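Local coordinates for protein ectonucleotide pyrophosphatase/phosphodiesterase family member 5 (Mus musculus, PDB 5VEO) that probably hydrolyses phosphodiester or pyrophosphate bonds of nucleotide derivatives with a zinc-dependent active site of the alkaline phosphatase superfamily type, at residues Tyr59-Ala71 with Met354-Leu366. The protein carries 1 engineered substitution. Sequence-based numbering, arbitrary orientation. Where two conformers were deposited one is given.
Sequences YPNHYTLVTGLFA and MNSTDLYSLLCHL. With NAG (2-acetamido-2-deoxy-beta-D-glucopyranose), chain G; AMP (adenosine monophosphate), chain Q; EDO (1,2-ethanediol), chain K.
Y360 packs against the backbone of V66, T67 and G68, and its atoms can be followed outward one by one. CB sits 3.3 Å from G68 N and nearly as close to G68 CA; G68, with positive phi and no side chain, lets Y360 lie close against the chain here. With CG anti to the backbone N (chi1 176°), the ring turns one face to the T67 carbonyl: T67 O stands over the ring centre, 3.3 Å above its plane, while CD1 comes 3.4 Å from V66 O. C364 SG sits over the opposite face, offset toward the rim, and at the tip OH is hydrogen-bonded to L372 N. Helix 359-366 follows edge strand 349-355 of the central mixed sheet, in an alkaline phosphatase-like fold, and the axes of the two helical segments cross at -37°; Y59, near the N-terminal end of its helix, reaches the nucleotide site, its OH 2.8 Å from AMP N7. Two waters bridge the segments: one takes the Y360 N-H and donates to T64 O and S356 O, the other accepts from S356 OG and donates to N61 O and OD1. L65 CD2 packs on L359 CD2 at 3.9 Å. T357 CG2 makes a CH-pi contact over one face of the F70 ring, 4.2 Å from its centroid.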
ATOM      1  N   TYR A  59      -2.582  -0.625  -4.103  1.00  6.75           N
ATOM      2  CA  TYR A  59      -2.699  -2.044  -4.405  1.00  7.87           C
ATOM      3  C   TYR A  59      -1.316  -2.685  -4.531  1.00  9.06           C
ATOM      4  O   TYR A  59      -1.100  -3.768  -3.968  1.00  8.32           O
ATOM      5  CB  TYR A  59      -3.618  -2.262  -5.629  1.00  7.31           C
ATOM      6  CG  TYR A  59      -5.010  -2.482  -5.084  1.00 10.00           C
ATOM      7  CD1 TYR A  59      -5.635  -1.509  -4.319  1.00 14.10           C
ATOM      8  CD2 TYR A  59      -5.635  -3.709  -5.206  1.00 11.30           C
ATOM      9  CE1 TYR A  59      -6.873  -1.744  -3.724  1.00 14.09           C
ATOM     10  CE2 TYR A  59      -6.867  -3.945  -4.638  1.00 12.99           C
ATOM     11  CZ  TYR A  59      -7.486  -2.959  -3.901  1.00 14.75           C
ATOM     12  OH  TYR A  59      -8.699  -3.238  -3.312  1.00 19.32           O
ATOM     13  N   PRO A  60      -0.332  -2.053  -5.180  1.00  7.67           N
ATOM     14  CA  PRO A  60       1.011  -2.657  -5.152  1.00  7.36           C
ATOM     15  C   PRO A  60       1.562  -2.791  -3.739  1.00  7.29           C
ATOM     16  O   PRO A  60       2.175  -3.812  -3.402  1.00  9.26           O
ATOM     17  CB  PRO A  60       1.844  -1.692  -6.007  1.00  8.68           C
ATOM     18  CG  PRO A  60       0.890  -1.011  -6.860  1.00 11.91           C
ATOM     19  CD  PRO A  60      -0.384  -0.894  -6.085  1.00  9.92           C
ATOM     20  N   ASN A  61       1.360  -1.782  -2.886  1.00  7.18           N
ATOM     21  CA  ASN A  61       2.028  -1.818  -1.589  1.00  6.78           C
ATOM     22  C   ASN A  61       1.362  -2.749  -0.593  1.00  4.83           C
ATOM     23  O   ASN A  61       2.063  -3.427   0.163  1.00  8.61           O
ATOM     24  CB  ASN A  61       2.179  -0.403  -1.055  1.00  5.50           C
ATOM     25  CG  ASN A  61       3.432   0.193  -1.587  1.00  8.81           C
ATOM     26  OD1 ASN A  61       4.506  -0.037  -1.033  1.00  8.65           O
ATOM     27  ND2 ASN A  61       3.339   0.848  -2.742  1.00  8.81           N
ATOM     28  N   HIS A  62       0.033  -2.858  -0.607  1.00  6.99           N
ATOM     29  CA  HIS A  62      -0.596  -3.817   0.289  1.00  6.45           C
ATOM     30  C   HIS A  62      -0.276  -5.245  -0.146  1.00  9.22           C
ATOM     31  O   HIS A  62      -0.059  -6.117   0.701  1.00 10.37           O
ATOM     32  CB  HIS A  62      -2.107  -3.600   0.367  1.00  7.53           C
ATOM     33  CG  HIS A  62      -2.533  -2.392   1.159  1.00  8.45           C
ATOM     34  ND1 HIS A  62      -2.739  -1.165   0.579  1.00  8.19           N
ATOM     35  CD2 HIS A  62      -2.816  -2.235   2.480  1.00  8.39           C
ATOM     36  CE1 HIS A  62      -3.134  -0.299   1.501  1.00  5.93           C
ATOM     37  NE2 HIS A  62      -3.188  -0.924   2.664  1.00  6.13           N
ATOM     38  N   TYR A  63      -0.190  -5.503  -1.459  1.00  7.93           N
ATOM     39  CA  TYR A  63       0.134  -6.872  -1.860  1.00  9.15           C
ATOM     40  C   TYR A  63       1.590  -7.208  -1.531  1.00  8.11           C
ATOM     41  O   TYR A  63       1.893  -8.355  -1.169  1.00  9.32           O
ATOM     42  CB  TYR A  63      -0.171  -7.098  -3.337  1.00  8.77           C
ATOM     43  CG  TYR A  63      -0.547  -8.551  -3.695  1.00  8.53           C
ATOM     44  CD1 TYR A  63      -1.385  -9.303  -2.876  1.00 10.32           C
ATOM     45  CD2 TYR A  63      -0.106  -9.130  -4.880  1.00 10.05           C
ATOM     46  CE1 TYR A  63      -1.751 -10.592  -3.215  1.00 11.21           C
ATOM     47  CE2 TYR A  63      -0.473 -10.433  -5.227  1.00 11.31           C
ATOM     48  CZ  TYR A  63      -1.290 -11.154  -4.380  1.00 11.66           C
ATOM     49  OH  TYR A  63      -1.704 -12.444  -4.689  1.00 14.82           O
ATOM     50  N   THR A  64       2.491  -6.220  -1.594  1.00  9.49           N
ATOM     51  CA  THR A  64       3.853  -6.442  -1.117  1.00  9.49           C
ATOM     52  C   THR A  64       3.867  -6.840   0.357  1.00  9.43           C
ATOM     53  O   THR A  64       4.638  -7.715   0.764  1.00 10.94           O
ATOM     54  CB  THR A  64       4.702  -5.190  -1.357  1.00 10.17           C
ATOM     55  OG1 THR A  64       4.982  -5.098  -2.755  1.00  9.92           O
ATOM     56  CG2 THR A  64       6.030  -5.240  -0.585  1.00  9.98           C
ATOM     57  N   LEU A  65       3.029  -6.218   1.175  1.00  9.55           N
ATOM     58  CA  LEU A  65       3.057  -6.524   2.597  1.00  9.15           C
ATOM     59  C   LEU A  65       2.703  -7.976   2.865  1.00 10.52           C
ATOM     60  O   LEU A  65       3.174  -8.547   3.850  1.00 12.87           O
ATOM     61  CB  LEU A  65       2.105  -5.604   3.355  1.00  9.64           C
ATOM     62  CG  LEU A  65       2.488  -4.117   3.412  1.00  9.59           C
ATOM     63  CD1 LEU A  65       1.514  -3.340   4.288  1.00 12.40           C
ATOM     64  CD2 LEU A  65       3.916  -3.894   3.880  1.00 12.29           C
ATOM     65  N   VAL A  66       1.880  -8.588   2.013  1.00 10.28           N
ATOM     66  CA  VAL A  66       1.402  -9.950   2.257  1.00 10.35           C
ATOM     67  C   VAL A  66       2.065 -10.978   1.338  1.00 10.35           C
ATOM     68  O   VAL A  66       1.712 -12.171   1.398  1.00 12.91           O
ATOM     69  CB  VAL A  66      -0.134 -10.041   2.179  1.00 11.14           C
ATOM     70  CG1 VAL A  66      -0.758  -9.141   3.235  1.00 12.98           C
ATOM     71  CG2 VAL A  66      -0.688  -9.698   0.778  1.00 11.35           C
ATOM     72  N   THR A  67       3.078 -10.569   0.559  1.00 10.60           N
ATOM     73  CA  THR A  67       3.869 -11.474  -0.279  1.00 12.89           C
ATOM     74  C   THR A  67       5.374 -11.330  -0.112  1.00 12.26           C
ATOM     75  O   THR A  67       6.101 -12.276  -0.446  1.00 14.95           O
ATOM     76  CB  THR A  67       3.564 -11.278  -1.775  1.00 12.18           C
ATOM     77  OG1 THR A  67       3.982  -9.974  -2.193  1.00 11.69           O
ATOM     78  CG2 THR A  67       2.087 -11.475  -2.088  1.00 13.85           C
ATOM     79  N   GLY A  68       5.867 -10.187   0.362  1.00 11.49           N
ATOM     80  CA  GLY A  68       7.293  -9.944   0.448  1.00 13.46           C
ATOM     81  C   GLY A  68       7.956  -9.698  -0.883  1.00 12.23           C
ATOM     82  O   GLY A  68       9.192  -9.716  -0.954  1.00 15.80           O
ATOM     83  N   LEU A  69       7.169  -9.449  -1.931  1.00 11.51           N
ATOM     84  CA  LEU A  69       7.667  -9.327  -3.292  1.00 11.84           C
ATOM     85  C   LEU A  69       7.579  -7.897  -3.806  1.00 12.28           C
ATOM     86  O   LEU A  69       6.674  -7.142  -3.456  1.00 12.37           O
ATOM     87  CB  LEU A  69       6.876 -10.220  -4.236  1.00 14.64           C
ATOM     88  CG  LEU A  69       7.069 -11.735  -4.044  1.00 12.71           C
ATOM     89  CD1 LEU A  69       5.998 -12.491  -4.811  1.00 16.74           C
ATOM     90  CD2 LEU A  69       8.446 -12.136  -4.487  1.00 16.34           C
ATOM     91  N   PHE A  70       8.516  -7.550  -4.677  1.00 12.04           N
ATOM     92  CA  PHE A  70       8.394  -6.343  -5.479  1.00 11.43           C
ATOM     93  C   PHE A  70       7.266  -6.493  -6.490  1.00  9.68           C
ATOM     94  O   PHE A  70       6.821  -7.609  -6.806  1.00 12.14           O
ATOM     95  CB  PHE A  70       9.704  -6.053  -6.201  1.00 14.97           C
ATOM     96  CG  PHE A  70      10.810  -5.667  -5.286  1.00 17.89           C
ATOM     97  CD1 PHE A  70      10.736  -4.492  -4.565  1.00 19.68           C
ATOM     98  CD2 PHE A  70      11.922  -6.475  -5.136  1.00 23.50           C
ATOM     99  CE1 PHE A  70      11.764  -4.116  -3.718  1.00 26.39           C
ATOM    100  CE2 PHE A  70      12.958  -6.103  -4.291  1.00 25.13           C
ATOM    101  CZ  PHE A  70      12.871  -4.933  -3.573  1.00 24.45           C
ATOM    102  N   ALA A  71       6.786  -5.346  -6.990  1.00 10.69           N
ATOM    103  CA  ALA A  71       5.600  -5.345  -7.846  1.00 11.48           C
ATOM    104  C   ALA A  71       5.818  -6.090  -9.161  1.00 12.31           C
ATOM    105  O   ALA A  71       4.881  -6.716  -9.673  1.00 12.41           O
ATOM    106  CB  ALA A  71       5.137  -3.910  -8.123  1.00 11.22           C
ATOM    107  N   MET A 354      13.753   0.153   7.525  1.00 10.15           N
ATOM    108  CA  MET A 354      13.407  -1.184   7.074  1.00 12.03           C
ATOM    109  C   MET A 354      12.863  -1.068   5.659  1.00 12.16           C
ATOM    110  O   MET A 354      12.507   0.020   5.201  1.00 12.50           O
ATOM    111  CB  MET A 354      12.395  -1.834   8.015  1.00 16.37           C
ATOM    112  CG  MET A 354      10.970  -1.401   7.802  1.00 20.09           C
ATOM    113  SD  MET A 354       9.754  -2.181   8.936  1.00 23.52           S
ATOM    114  CE  MET A 354       9.578  -3.846   8.352  1.00 27.16           C
ATOM    115  N   ASN A 355      12.825  -2.195   4.959  1.00  9.46           N
ATOM    116  CA  ASN A 355      12.114  -2.298   3.693  1.00 10.63           C
ATOM    117  C   ASN A 355      10.754  -2.939   3.934  1.00 12.01           C
ATOM    118  O   ASN A 355      10.645  -3.901   4.700  1.00 12.59           O
ATOM    119  CB  ASN A 355      12.912  -3.143   2.706  1.00 16.73           C
ATOM    120  CG  ASN A 355      14.235  -2.500   2.320  1.00 17.16           C
ATOM    121  OD1 ASN A 355      14.293  -1.305   2.043  1.00 21.84           O
ATOM    122  ND2 ASN A 355      15.291  -3.296   2.299  1.00 19.33           N
ATOM    123  N   SER A 356       9.720  -2.430   3.266  1.00  9.98           N
ATOM    124  CA  SER A 356       8.403  -3.007   3.495  1.00  9.58           C
ATOM    125  C   SER A 356       8.309  -4.435   2.975  1.00  9.59           C
ATOM    126  O   SER A 356       7.428  -5.173   3.416  1.00 12.28           O
ATOM    127  CB  SER A 356       7.315  -2.150   2.859  1.00 12.28           C
ATOM    128  OG  SER A 356       7.357  -2.249   1.464  1.00 11.38           O
ATOM    129  N   THR A 357       9.194  -4.828   2.052  1.00  9.79           N
ATOM    130  CA  THR A 357       9.307  -6.218   1.626  1.00 12.32           C
ATOM    131  C   THR A 357       9.730  -7.144   2.757  1.00 14.65           C
ATOM    132  O   THR A 357       9.593  -8.365   2.613  1.00 19.32           O
ATOM    133  CB  THR A 357      10.338  -6.341   0.500  1.00 14.80           C
ATOM    134  OG1 THR A 357      11.511  -5.622   0.884  1.00 17.78           O
ATOM    135  CG2 THR A 357       9.802  -5.811  -0.807  1.00 13.96           C
ATOM    136  N   ASP A 358      10.268  -6.609   3.853  1.00 13.81           N
ATOM    137  CA  ASP A 358      10.676  -7.433   4.984  1.00 14.99           C
ATOM    138  C   ASP A 358       9.501  -7.876   5.858  1.00 18.22           C
ATOM    139  O   ASP A 358       9.651  -8.831   6.638  1.00 18.22           O
ATOM    140  CB  ASP A 358      11.677  -6.680   5.865  1.00 17.42           C
ATOM    141  CG  ASP A 358      12.947  -6.292   5.139  1.00 23.65           C
ATOM    142  OD1 ASP A 358      13.394  -7.037   4.242  1.00 23.46           O
ATOM    143  OD2 ASP A 358      13.517  -5.221   5.497  1.00 30.63           O
ATOM    144  N   LEU A 359       8.346  -7.209   5.773  1.00 14.54           N
ATOM    145  CA  LEU A 359       7.271  -7.518   6.708  1.00 14.84           C
ATOM    146  C   LEU A 359       6.803  -8.964   6.544  1.00 12.96           C
ATOM    147  O   LEU A 359       6.547  -9.662   7.532  1.00 15.38           O
ATOM    148  CB  LEU A 359       6.097  -6.558   6.530  1.00 15.16           C
ATOM    149  CG  LEU A 359       4.923  -6.869   7.473  1.00 12.90           C
ATOM    150  CD1 LEU A 359       5.352  -6.843   8.927  1.00 17.61           C
ATOM    151  CD2 LEU A 359       3.751  -5.908   7.245  1.00 16.69           C
ATOM    152  N   TYR A 360       6.694  -9.426   5.304  1.00 12.91           N
ATOM    153  CA  TYR A 360       6.269 -10.797   5.040  1.00 14.13           C
ATOM    154  C   TYR A 360       7.156 -11.803   5.766  1.00 13.92           C
ATOM    155  O   TYR A 360       6.655 -12.752   6.384  1.00 14.80           O
ATOM    156  CB  TYR A 360       6.291 -11.033   3.537  1.00 13.62           C
ATOM    157  CG  TYR A 360       5.961 -12.444   3.078  1.00 13.32           C
ATOM    158  CD1 TYR A 360       4.649 -12.893   3.026  1.00 13.22           C
ATOM    159  CD2 TYR A 360       6.961 -13.297   2.636  1.00 16.36           C
ATOM    160  CE1 TYR A 360       4.344 -14.173   2.579  1.00 15.74           C
ATOM    161  CE2 TYR A 360       6.669 -14.566   2.177  1.00 16.72           C
ATOM    162  CZ  TYR A 360       5.368 -15.003   2.164  1.00 15.33           C
ATOM    163  OH  TYR A 360       5.107 -16.266   1.705  1.00 17.86           O
ATOM    164  N   SER A 361       8.477 -11.604   5.721  1.00 15.63           N
ATOM    165  CA  SER A 361       9.392 -12.528   6.389  0.61 17.15           C
ATOM    166  C   SER A 361       9.174 -12.507   7.891  1.00 19.23           C
ATOM    167  O   SER A 361       9.238 -13.550   8.559  1.00 20.38           O
ATOM    168  CB  SER A 361      10.843 -12.145   6.077  0.61 19.25           C
ATOM    169  OG  SER A 361      11.122 -12.181   4.691  0.61 22.62           O
ATOM    170  N   LEU A 362       8.916 -11.316   8.435  1.00 17.26           N
ATOM    171  CA  LEU A 362       8.629 -11.174   9.855  1.00 17.77           C
ATOM    172  C   LEU A 362       7.338 -11.895  10.219  1.00 16.60           C
ATOM    173  O   LEU A 362       7.286 -12.625  11.216  1.00 17.82           O
ATOM    174  CB  LEU A 362       8.532  -9.690  10.212  1.00 17.84           C
ATOM    175  CG  LEU A 362       8.170  -9.342  11.652  1.00 20.38           C
ATOM    176  CD1 LEU A 362       9.205  -9.908  12.564  1.00 23.57           C
ATOM    177  CD2 LEU A 362       8.064  -7.829  11.852  1.00 21.36           C
ATOM    178  N   LEU A 363       6.279 -11.694   9.420  1.00 16.05           N
ATOM    179  CA  LEU A 363       5.003 -12.369   9.665  1.00 14.16           C
ATOM    180  C   LEU A 363       5.164 -13.880   9.644  1.00 15.47           C
ATOM    181  O   LEU A 363       4.644 -14.589  10.519  1.00 17.73           O
ATOM    182  CB  LEU A 363       3.967 -11.958   8.617  1.00 13.74           C
ATOM    183  CG  LEU A 363       3.530 -10.485   8.615  1.00 15.29           C
ATOM    184  CD1 LEU A 363       2.482 -10.188   7.585  1.00 15.66           C
ATOM    185  CD2 LEU A 363       3.012 -10.066   9.968  1.00 20.37           C
ATOM    186  N   CYS A 364       5.841 -14.399   8.619  1.00 17.16           N
ATOM    187  CA  CYS A 364       6.033 -15.844   8.529  1.00 18.64           C
ATOM    188  C   CYS A 364       6.814 -16.367   9.725  1.00 20.04           C
ATOM    189  O   CYS A 364       6.525 -17.457  10.236  1.00 21.89           O
ATOM    190  CB  CYS A 364       6.740 -16.204   7.222  1.00 18.39           C
ATOM    191  SG  CYS A 364       5.694 -16.030   5.755  1.00 19.81           S
ATOM    192  N   HIS A 365       7.804 -15.605  10.192  1.00 20.39           N
ATOM    193  CA  HIS A 365       8.536 -16.004  11.389  1.00 19.56           C
ATOM    194  C   HIS A 365       7.618 -16.043  12.606  1.00 20.03           C
ATOM    195  O   HIS A 365       7.603 -17.025  13.355  1.00 23.72           O
ATOM    196  CB  HIS A 365       9.710 -15.057  11.637  1.00 19.79           C
ATOM    197  CG  HIS A 365      10.450 -15.358  12.902  1.00 23.42           C
ATOM    198  ND1 HIS A 365      11.438 -16.316  12.973  1.00 29.59           N
ATOM    199  CD2 HIS A 365      10.318 -14.858  14.152  1.00 27.11           C
ATOM    200  CE1 HIS A 365      11.901 -16.376  14.209  1.00 30.34           C
ATOM    201  NE2 HIS A 365      11.228 -15.512  14.949  1.00 29.87           N
ATOM    202  N   LEU A 366       6.850 -14.976  12.825  1.00 18.80           N
ATOM    203  CA  LEU A 366       5.985 -14.924  13.997  1.00 20.08           C
ATOM    204  C   LEU A 366       4.984 -16.068  13.991  1.00 19.84           C
ATOM    205  O   LEU A 366       4.687 -16.650  15.040  1.00 23.57           O
ATOM    206  CB  LEU A 366       5.253 -13.587  14.048  1.00 22.05           C
ATOM    207  CG  LEU A 366       6.150 -12.389  14.319  1.00 19.56           C
ATOM    208  CD1 LEU A 366       5.368 -11.088  14.070  1.00 23.75           C
ATOM    209  CD2 LEU A 366       6.689 -12.438  15.733  1.00 27.06           C
TER
HETATM  210  C1  NAG G 509      16.640  -2.938   1.907  1.00 34.44           C
HETATM  211  C2  NAG G 509      17.744  -3.036   2.993  1.00 39.78           C
HETATM  212  C3  NAG G 509      19.133  -2.836   2.389  1.00 43.38           C
HETATM  213  C4  NAG G 509      19.339  -3.746   1.188  1.00 41.40           C
HETATM  214  C5  NAG G 509      18.227  -3.517   0.179  1.00 41.87           C
HETATM  215  C6  NAG G 509      18.364  -4.392  -1.040  1.00 46.83           C
HETATM  216  C7  NAG G 509      17.028  -2.436   5.256  1.00 44.18           C
HETATM  217  C8  NAG G 509      16.874  -1.328   6.247  1.00 37.43           C
HETATM  218  N2  NAG G 509      17.528  -2.084   4.068  1.00 42.36           N
HETATM  219  O3  NAG G 509      20.114  -3.131   3.376  1.00 47.48           O
HETATM  220  O4  NAG G 509      20.589  -3.473   0.565  1.00 46.23           O
HETATM  221  O5  NAG G 509      16.968  -3.829   0.788  1.00 38.88           O
HETATM  222  O6  NAG G 509      17.965  -5.727  -0.760  1.00 50.68           O
HETATM  223  O7  NAG G 509      16.663  -3.602   5.502  1.00 46.50           O
HETATM  224  P   AMP Q 524      -4.693   4.714  -2.950  1.00  7.97           P
HETATM  225  O1P AMP Q 524      -3.754   4.165  -3.981  1.00  9.16           O
HETATM  226  O2P AMP Q 524      -5.083   6.166  -3.253  1.00  7.94           O
HETATM  227  O3P AMP Q 524      -4.164   4.582  -1.524  1.00  8.37           O
HETATM  228  O5' AMP Q 524      -6.047   3.861  -2.990  1.00 10.53           O
HETATM  229  C5' AMP Q 524      -6.870   3.808  -1.815  1.00 11.55           C
HETATM  230  C4' AMP Q 524      -8.344   3.760  -2.111  1.00 10.46           C
HETATM  231  O4' AMP Q 524      -8.671   2.451  -2.558  1.00 15.30           O
HETATM  232  C3' AMP Q 524      -9.216   3.995  -0.876  1.00 12.73           C
HETATM  233  O3' AMP Q 524      -9.820   5.269  -0.932  1.00 20.69           O
HETATM  234  C2' AMP Q 524     -10.286   2.901  -0.934  1.00 14.89           C
HETATM  235  O2' AMP Q 524     -11.608   3.356  -0.833  1.00 22.33           O
HETATM  236  C1' AMP Q 524     -10.028   2.230  -2.268  1.00 16.30           C
HETATM  237  N9  AMP Q 524     -10.264   0.804  -2.243  1.00 15.95           N
HETATM  238  C8  AMP Q 524      -9.606  -0.127  -1.530  1.00 16.93           C
HETATM  239  N7  AMP Q 524     -10.114  -1.355  -1.802  1.00 15.49           N
HETATM  240  C5  AMP Q 524     -11.105  -1.166  -2.713  1.00 15.19           C
HETATM  241  C6  AMP Q 524     -12.058  -2.022  -3.448  1.00 16.24           C
HETATM  242  N6  AMP Q 524     -12.051  -3.353  -3.254  1.00 17.62           N
HETATM  243  N1  AMP Q 524     -12.918  -1.441  -4.304  1.00 17.15           N
HETATM  244  C2  AMP Q 524     -12.946  -0.114  -4.522  1.00 21.77           C
HETATM  245  N3  AMP Q 524     -12.110   0.736  -3.903  1.00 19.39           N
HETATM  246  C4  AMP Q 524     -11.202   0.253  -2.995  1.00 15.36           C
HETATM  247  C1  EDO K 518      11.480  -1.788  -0.910  1.00 26.29           C
HETATM  248  O1  EDO K 518      10.704  -2.537   0.063  1.00 28.09           O
HETATM  249  C2  EDO K 518      12.950  -2.232  -1.027  1.00 31.39           C
HETATM  250  O2  EDO K 518      13.657  -1.424  -2.013  1.00 30.05           O
HETATM  251  O   HOH W   1       4.554  -1.948   0.949  1.00  9.94           O
HETATM  252  O   HOH W   2       6.476  -7.696   2.987  1.00 12.24           O